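Local structure of orotidine 5'-phosphate decarboxylase (Sulfolobus solfataricus, 4DBD) at residues V111-M114 and G118-T121; Q151-F156 and G180-I185. The protein probably catalyses the decarboxylation of orotidine 5'-monophosphate to uridine 5'-monophosphate, the last step of de novo UMP synthesis, and works as a homodimer. One frame throughout, in Å; residues are numbered along the deposited sequence.

Contact 1 (V111-M114 and G118-T121); sequences VAVM and GWST. With SO4 (sulfate ion), chain C.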
ATOM      1  N   VAL A 111     -10.530   3.940   0.231  1.00 12.08           N
ATOM      2  CA  VAL A 111     -10.026   5.285   0.480  1.00 15.03           C
ATOM      3  C   VAL A 111     -10.555   6.262  -0.570  1.00 15.66           C
ATOM      4  O   VAL A 111     -10.303   6.098  -1.771  1.00 17.92           O
ATOM      5  CB  VAL A 111      -8.492   5.304   0.482  1.00 13.45           C
ATOM      6  CG1 VAL A 111      -7.992   6.747   0.596  1.00 16.75           C
ATOM      7  CG2 VAL A 111      -7.972   4.454   1.625  1.00 14.37           C
ATOM      8  N   ALA A 112     -11.297   7.276  -0.125  1.00 13.85           N
ATOM      9  CA  ALA A 112     -11.893   8.235  -1.069  1.00 15.62           C
ATOM     10  C   ALA A 112     -11.144   9.557  -1.088  1.00 14.00           C
ATOM     11  O   ALA A 112     -10.849  10.096  -2.161  1.00 17.02           O
ATOM     12  CB  ALA A 112     -13.382   8.462  -0.774  1.00 15.13           C
ATOM     13  N   VAL A 113     -10.885  10.104   0.095  1.00 14.31           N
ATOM     14  CA  VAL A 113     -10.156  11.356   0.228  1.00 13.94           C
ATOM     15  C   VAL A 113      -9.140  11.238   1.359  1.00 18.32           C
ATOM     16  O   VAL A 113      -9.468  10.778   2.453  1.00 18.18           O
ATOM     17  CB  VAL A 113     -11.100  12.530   0.551  1.00 16.80           C
ATOM     18  CG1 VAL A 113     -10.328  13.854   0.517  1.00 16.07           C
ATOM     19  CG2 VAL A 113     -12.267  12.550  -0.415  1.00 15.73           C
ATOM     20  N   MET A 114      -7.905  11.643   1.105  1.00 16.73           N
ATOM     21  CA  MET A 114      -6.923  11.693   2.193  1.00 20.32           C
ATOM     22  C   MET A 114      -6.754  13.092   2.770  1.00 21.99           C
ATOM     23  O   MET A 114      -7.217  14.080   2.188  1.00 20.65           O
ATOM     24  CB  MET A 114      -5.591  11.091   1.768  1.00 15.70           C
ATOM     25  CG  MET A 114      -5.745   9.671   1.279  1.00 22.49           C
ATOM     26  SD  MET A 114      -4.183   8.790   1.225  1.00 24.04           S
ATOM     27  CE  MET A 114      -3.700   8.887   2.957  1.00 22.36           C
ATOM     28  N   GLY A 118      -1.301  17.264  -0.346  1.00 20.90           N
ATOM     29  CA  GLY A 118      -0.900  16.751  -1.638  1.00 19.17           C
ATOM     30  C   GLY A 118      -1.935  15.851  -2.292  1.00 18.30           C
ATOM     31  O   GLY A 118      -1.818  15.525  -3.470  1.00 21.31           O
ATOM     32  N   TRP A 119      -2.953  15.450  -1.537  1.00 18.65           N
ATOM     33  CA  TRP A 119      -4.012  14.621  -2.111  1.00 16.76           C
ATOM     34  C   TRP A 119      -4.824  15.404  -3.129  1.00 20.53           C
ATOM     35  O   TRP A 119      -5.447  16.417  -2.794  1.00 21.18           O
ATOM     36  CB  TRP A 119      -4.951  14.079  -1.029  1.00 19.61           C
ATOM     37  CG  TRP A 119      -6.044  13.211  -1.596  1.00 20.76           C
ATOM     38  CD1 TRP A 119      -7.324  13.582  -1.882  1.00 20.77           C
ATOM     39  CD2 TRP A 119      -5.936  11.830  -1.961  1.00 21.13           C
ATOM     40  NE1 TRP A 119      -8.026  12.516  -2.391  1.00 18.31           N
ATOM     41  CE2 TRP A 119      -7.193  11.426  -2.450  1.00 16.09           C
ATOM     42  CE3 TRP A 119      -4.894  10.897  -1.912  1.00 18.60           C
ATOM     43  CZ2 TRP A 119      -7.440  10.122  -2.894  1.00 19.25           C
ATOM     44  CZ3 TRP A 119      -5.144   9.602  -2.337  1.00 14.55           C
ATOM     45  CH2 TRP A 119      -6.405   9.229  -2.825  1.00 19.51           C
ATOM     46  N   SER A 120      -4.836  14.920  -4.368  1.00 17.33           N
ATOM     47  CA  SER A 120      -5.548  15.594  -5.444  1.00 25.83           C
ATOM     48  C   SER A 120      -7.062  15.421  -5.360  1.00 27.06           C
ATOM     49  O   SER A 120      -7.577  14.326  -5.119  1.00 31.89           O
ATOM     50  CB  SER A 120      -5.053  15.123  -6.813  1.00 23.11           C
ATOM     51  OG  SER A 120      -5.724  15.823  -7.842  1.00 26.91           O
ATOM     52  N   THR A 121      -7.756  16.529  -5.572  1.00 32.27           N
ATOM     53  CA  THR A 121      -9.203  16.573  -5.564  1.00 36.50           C
ATOM     54  C   THR A 121      -9.724  16.222  -6.953  1.00 27.16           C
ATOM     55  O   THR A 121     -10.920  16.001  -7.143  1.00 34.13           O
ATOM     56  CB  THR A 121      -9.673  18.001  -5.205  1.00 37.52           C
ATOM     57  OG1 THR A 121     -10.920  17.951  -4.505  1.00 47.41           O
ATOM     58  CG2 THR A 121      -9.813  18.861  -6.469  1.00 36.72           C
TER
HETATM   59  S   SO4 C 302      -9.578  20.509  -1.519  1.00 61.61           S
HETATM   60  O1  SO4 C 302     -10.007  20.369  -0.127  1.00 51.09           O
HETATM   61  O2  SO4 C 302      -8.277  19.862  -1.691  1.00 60.55           O
HETATM   62  O3  SO4 C 302     -10.564  19.883  -2.401  1.00 57.12           O
HETATM   63  O4  SO4 C 302      -9.459  21.923  -1.857  1.00 72.77           O
HETATM   64  O   HOH W   1     -10.368  12.590  -3.813  1.00 33.33           O

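Contact 2 (Q151-F156 and G180-I185); sequences QYRRDF and GADYEI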
ATOM      1  N   GLN A 151     -20.334  15.875   1.792  1.00 15.81           N
ATOM      2  CA  GLN A 151     -20.692  15.521   0.423  1.00 20.50           C
ATOM      3  C   GLN A 151     -20.669  14.019   0.198  1.00 25.86           C
ATOM      4  O   GLN A 151     -21.575  13.473  -0.420  1.00 23.64           O
ATOM      5  CB  GLN A 151     -19.772  16.238  -0.565  1.00 20.92           C
ATOM      6  CG  GLN A 151     -20.016  17.746  -0.584  1.00 31.50           C
ATOM      7  CD  GLN A 151     -18.790  18.548  -0.958  1.00 37.31           C
ATOM      8  OE1 GLN A 151     -17.792  18.002  -1.436  1.00 42.88           O
ATOM      9  NE2 GLN A 151     -18.854  19.863  -0.734  1.00 34.76           N
ATOM     10  N   TYR A 152     -19.646  13.336   0.696  1.00 26.86           N
ATOM     11  CA  TYR A 152     -19.676  11.881   0.610  1.00 19.09           C
ATOM     12  C   TYR A 152     -20.848  11.290   1.395  1.00 25.11           C
ATOM     13  O   TYR A 152     -21.439  10.300   0.972  1.00 30.16           O
ATOM     14  CB  TYR A 152     -18.333  11.243   1.009  1.00 21.48           C
ATOM     15  CG  TYR A 152     -17.380  11.149  -0.159  1.00 18.47           C
ATOM     16  CD1 TYR A 152     -16.611  12.235  -0.538  1.00 22.02           C
ATOM     17  CD2 TYR A 152     -17.281   9.982  -0.908  1.00 27.77           C
ATOM     18  CE1 TYR A 152     -15.749  12.163  -1.616  1.00 25.28           C
ATOM     19  CE2 TYR A 152     -16.420   9.902  -1.992  1.00 24.47           C
ATOM     20  CZ  TYR A 152     -15.658  10.997  -2.334  1.00 23.01           C
ATOM     21  OH  TYR A 152     -14.803  10.933  -3.418  1.00 35.80           O
ATOM     22  N   ARG A 153     -21.206  11.908   2.515  1.00 21.29           N
ATOM     23  CA  ARG A 153     -22.348  11.426   3.291  1.00 25.79           C
ATOM     24  C   ARG A 153     -23.631  11.579   2.477  1.00 28.29           C
ATOM     25  O   ARG A 153     -24.511  10.720   2.517  1.00 28.14           O
ATOM     26  CB  ARG A 153     -22.462  12.163   4.625  1.00 25.27           C
ATOM     27  CG  ARG A 153     -23.776  11.913   5.362  1.00 30.27           C
ATOM     28  CD  ARG A 153     -24.031  10.431   5.564  1.00 33.84           C
ATOM     29  NE  ARG A 153     -23.060   9.853   6.483  1.00 28.41           N
ATOM     30  CZ  ARG A 153     -22.685   8.578   6.478  1.00 30.90           C
ATOM     31  NH1 ARG A 153     -23.188   7.732   5.588  1.00 27.59           N
ATOM     32  NH2 ARG A 153     -21.790   8.159   7.359  1.00 21.53           N
ATOM     33  N   ARG A 154     -23.725  12.686   1.748  1.00 26.81           N
ATOM     34  CA  ARG A 154     -24.849  12.943   0.851  1.00 30.97           C
ATOM     35  C   ARG A 154     -24.890  11.912  -0.274  1.00 29.71           C
ATOM     36  O   ARG A 154     -25.947  11.357  -0.585  1.00 35.92           O
ATOM     37  CB  ARG A 154     -24.721  14.352   0.253  1.00 30.69           C
ATOM     38  CG  ARG A 154     -25.505  14.560  -1.045  1.00 37.80           C
ATOM     39  CD  ARG A 154     -24.994  15.763  -1.831  1.00 42.38           C
ATOM     40  NE  ARG A 154     -23.755  15.490  -2.562  1.00 40.46           N
ATOM     41  CZ  ARG A 154     -22.905  16.433  -2.962  1.00 40.23           C
ATOM     42  NH1 ARG A 154     -23.160  17.708  -2.685  1.00 39.71           N
ATOM     43  NH2 ARG A 154     -21.799  16.108  -3.628  1.00 35.93           N
ATOM     44  N   ASP A 155     -23.729  11.663  -0.880  1.00 28.70           N
ATOM     45  CA  ASP A 155     -23.630  10.787  -2.044  1.00 23.22           C
ATOM     46  C   ASP A 155     -23.753   9.310  -1.684  1.00 29.43           C
ATOM     47  O   ASP A 155     -24.087   8.489  -2.526  1.00 29.26           O
ATOM     48  CB  ASP A 155     -22.307  11.019  -2.777  1.00 25.77           C
ATOM     49  CG  ASP A 155     -22.189  12.419  -3.356  1.00 36.87           C
ATOM     50  OD1 ASP A 155     -23.222  13.123  -3.485  1.00 31.72           O
ATOM     51  OD2 ASP A 155     -21.049  12.816  -3.687  1.00 33.95           O
ATOM     52  N   PHE A 156     -23.474   8.976  -0.432  1.00 27.32           N
ATOM     53  CA  PHE A 156     -23.469   7.583  -0.001  1.00 29.37           C
ATOM     54  C   PHE A 156     -24.112   7.457   1.378  1.00 22.18           C
ATOM     55  O   PHE A 156     -23.449   7.147   2.365  1.00 27.66           O
ATOM     56  CB  PHE A 156     -22.033   7.023  -0.018  1.00 30.26           C
ATOM     57  CG  PHE A 156     -21.360   7.109  -1.374  1.00 20.16           C
ATOM     58  CD1 PHE A 156     -21.520   6.094  -2.316  1.00 21.60           C
ATOM     59  CD2 PHE A 156     -20.573   8.201  -1.711  1.00 22.62           C
ATOM     60  CE1 PHE A 156     -20.912   6.175  -3.562  1.00 24.12           C
ATOM     61  CE2 PHE A 156     -19.959   8.292  -2.961  1.00 29.94           C
ATOM     62  CZ  PHE A 156     -20.135   7.277  -3.892  1.00 27.37           C
ATOM     63  N   GLY A 180     -20.594  14.390   9.276  1.00 20.37           N
ATOM     64  CA  GLY A 180     -21.312  13.282   8.673  1.00 25.68           C
ATOM     65  C   GLY A 180     -20.612  11.941   8.742  1.00 17.87           C
ATOM     66  O   GLY A 180     -21.152  10.938   8.271  1.00 21.21           O
ATOM     67  N   ALA A 181     -19.422  11.911   9.334  1.00 22.73           N
ATOM     68  CA  ALA A 181     -18.693  10.650   9.482  1.00 20.59           C
ATOM     69  C   ALA A 181     -19.317   9.786  10.580  1.00 19.65           C
ATOM     70  O   ALA A 181     -19.927  10.293  11.517  1.00 22.91           O
ATOM     71  CB  ALA A 181     -17.221  10.915   9.773  1.00 20.27           C
ATOM     72  N   ASP A 182     -19.152   8.473  10.470  1.00 22.02           N
ATOM     73  CA  ASP A 182     -19.614   7.577  11.517  1.00 19.47           C
ATOM     74  C   ASP A 182     -18.603   7.449  12.657  1.00 20.52           C
ATOM     75  O   ASP A 182     -18.965   7.505  13.827  1.00 22.26           O
ATOM     76  CB  ASP A 182     -19.929   6.201  10.931  1.00 22.74           C
ATOM     77  CG  ASP A 182     -21.106   6.243   9.995  1.00 24.79           C
ATOM     78  OD1 ASP A 182     -22.238   6.411  10.496  1.00 31.95           O
ATOM     79  OD2 ASP A 182     -20.908   6.141   8.767  1.00 24.57           O
ATOM     80  N   TYR A 183     -17.336   7.294  12.293  1.00 18.67           N
ATOM     81  CA  TYR A 183     -16.270   7.079  13.248  1.00 21.04           C
ATOM     82  C   TYR A 183     -15.067   7.939  12.911  1.00 18.51           C
ATOM     83  O   TYR A 183     -14.824   8.254  11.738  1.00 17.84           O
ATOM     84  CB  TYR A 183     -15.876   5.596  13.251  1.00 18.00           C
ATOM     85  CG  TYR A 183     -17.059   4.718  13.526  1.00 19.46           C
ATOM     86  CD1 TYR A 183     -17.568   4.585  14.814  1.00 19.81           C
ATOM     87  CD2 TYR A 183     -17.679   4.024  12.496  1.00 24.49           C
ATOM     88  CE1 TYR A 183     -18.670   3.776  15.062  1.00 27.74           C
ATOM     89  CE2 TYR A 183     -18.775   3.225  12.726  1.00 25.26           C
ATOM     90  CZ  TYR A 183     -19.268   3.104  14.009  1.00 25.65           C
ATOM     91  OH  TYR A 183     -20.367   2.301  14.225  1.00 33.27           O
ATOM     92  N   GLU A 184     -14.334   8.332  13.946  1.00 20.46           N
ATOM     93  CA  GLU A 184     -13.073   9.041  13.773  1.00 17.61           C
ATOM     94  C   GLU A 184     -11.880   8.160  14.089  1.00 20.61           C
ATOM     95  O   GLU A 184     -11.828   7.489  15.128  1.00 20.30           O
ATOM     96  CB  GLU A 184     -13.046  10.332  14.612  1.00 24.27           C
ATOM     97  CG  GLU A 184     -13.745  11.477  13.907  1.00 22.29           C
ATOM     98  CD  GLU A 184     -13.868  12.742  14.756  1.00 24.14           C
ATOM     99  OE1 GLU A 184     -13.003  13.017  15.621  1.00 21.84           O
ATOM    100  OE2 GLU A 184     -14.854  13.463  14.542  1.00 18.71           O
ATOM    101  N   ILE A 185     -10.925   8.152  13.165  1.00 18.58           N
ATOM    102  CA  ILE A 185      -9.698   7.391  13.333  1.00 18.81           C
ATOM    103  C   ILE A 185      -8.646   8.278  13.961  1.00 21.87           C
ATOM    104  O   ILE A 185      -8.300   9.328  13.421  1.00 19.50           O
ATOM    105  CB  ILE A 185      -9.189   6.894  11.990  1.00 14.79           C
ATOM    106  CG1 ILE A 185     -10.191   5.891  11.416  1.00 17.70           C
ATOM    107  CG2 ILE A 185      -7.800   6.268  12.147  1.00 21.29           C
ATOM    108  CD1 ILE A 185     -10.070   5.661   9.936  1.00 20.11           C
TER

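Contact 1 (V111-M114 and G118-T121)
With chi1 at -179°, the W119 side chain stands trans to its backbone N and carries the indole over to M114, whose own CG is turned to lie beside the M114 backbone N (chi1 -56°). The M114 chain runs roughly perpendicular to the indole side chain. M114 CG sits over the six-membered ring of W119, 3.8 Å from its centroid and 23° off the normal, a CH-pi contact. M114 SD follows at a slant, 4.5 Å from the same centroid, which makes this a Met-aromatic contact as well. Backbone shares that face: M114 N lies 3.4 Å above the W119 ring plane, near the rim. V113 brings its CG1 methyl to W119 CD1 at 3.9 Å.

The indole N-H is satisfied by water. One water lies in the ring plane at the edge, accepts from W119 NE1 at 2.7 Å and donates to A112 O at 3.0 Å. If W119 were an alanine, M114 CG and V113 CG1 would probably lose the indole they rest against, and the water its N-H donor. Further along, T121 OG1 donates to O3 of a sulfate ion, 2.9 Å away, which H148 also binds; the ion probably comes from the crystallisation liquor.

M114 lies close to K61, the predicted proton donor, at the C-terminal end of strand 107-113, where the active site of a TIM barrel lies. F87 of the second subunit packs on W119, and D64 of that subunit packs on M114. Within the chain, W119 folds back from the loop onto the strand end. I127 of helix 124-134 touches W119 and A112, while H148 of helix 146-155 touches V113.

Contact 2 (Q151-F156 and G180-I185)
G180 O is gripped side-on by two nitrogens of R153. R153 NE donates to G180 O at 2.8 Å, with an N-H...O angle of 150°, and comes in the carbonyl plane. R153 NH2 donates to the same G180 O at 3.0 Å, nearly in line with the C=O bond. The oxygen lies close to the guanidinium plane, so both bonds use the edge of the group.

R153 NH2 also reaches D182. Its distance to D182 OD2 is 2.6 Å, but the N-H points off the line at 130°, so the hydrogen bond is weak and the pair is chiefly a salt bridge. The carboxylate is turned 70° from the guanidinium plane, so the two groups do not pair flat. D182 OD2 has a second donor in the backbone N of I161, and R153 NH1 donates to M159 O. R153 is therefore tied both to the approach to strand 160-163 and to the turn before strand 183-186. These bonds are likely to hold the guanidinium against rotation.

The R153 chain bends twice to get there, at chi2 and again at chi3. The bends curl it round the carbonyl, and R153 CB, CG and CD lie 4.0 to 4.1 Å from G180 O. G180 closes helix 175-179 with a Schellman motif. The backbone here has positive phi and lies tight against R153 CB, a place suited to glycine.

This is a polar tie within a TIM barrel. An arginine of helix 146-155 bonds to the turn that leads from helix 175-179 into strand 183-186. It joins two successive alpha-to-beta units at the end of the barrel where the strands begin, the one away from the active site.

In the fold
Both contacts belong to one eight-stranded parallel barrel, and their centres lie about 15 Å apart. Both segments of contact 1 precede those of contact 2 in the chain. Contact 1 sits at the end of strand 107-113, in the loop before helix 124-134. Contact 2 ties helix 146-155 to the turn before strand 183-186. Y152 links them, since its ring packs on A112 and V113: A112 CB is 3.6 Å from Y152 CE2. Contact 1 also meets the second subunit, whereas no other chain of the assembly touches the segments of contact 2. Helix 146-155 belongs to the outer layer. Its Y152 turns to strand 107-113, and the adjacent R153 to the turn before strand 183-186.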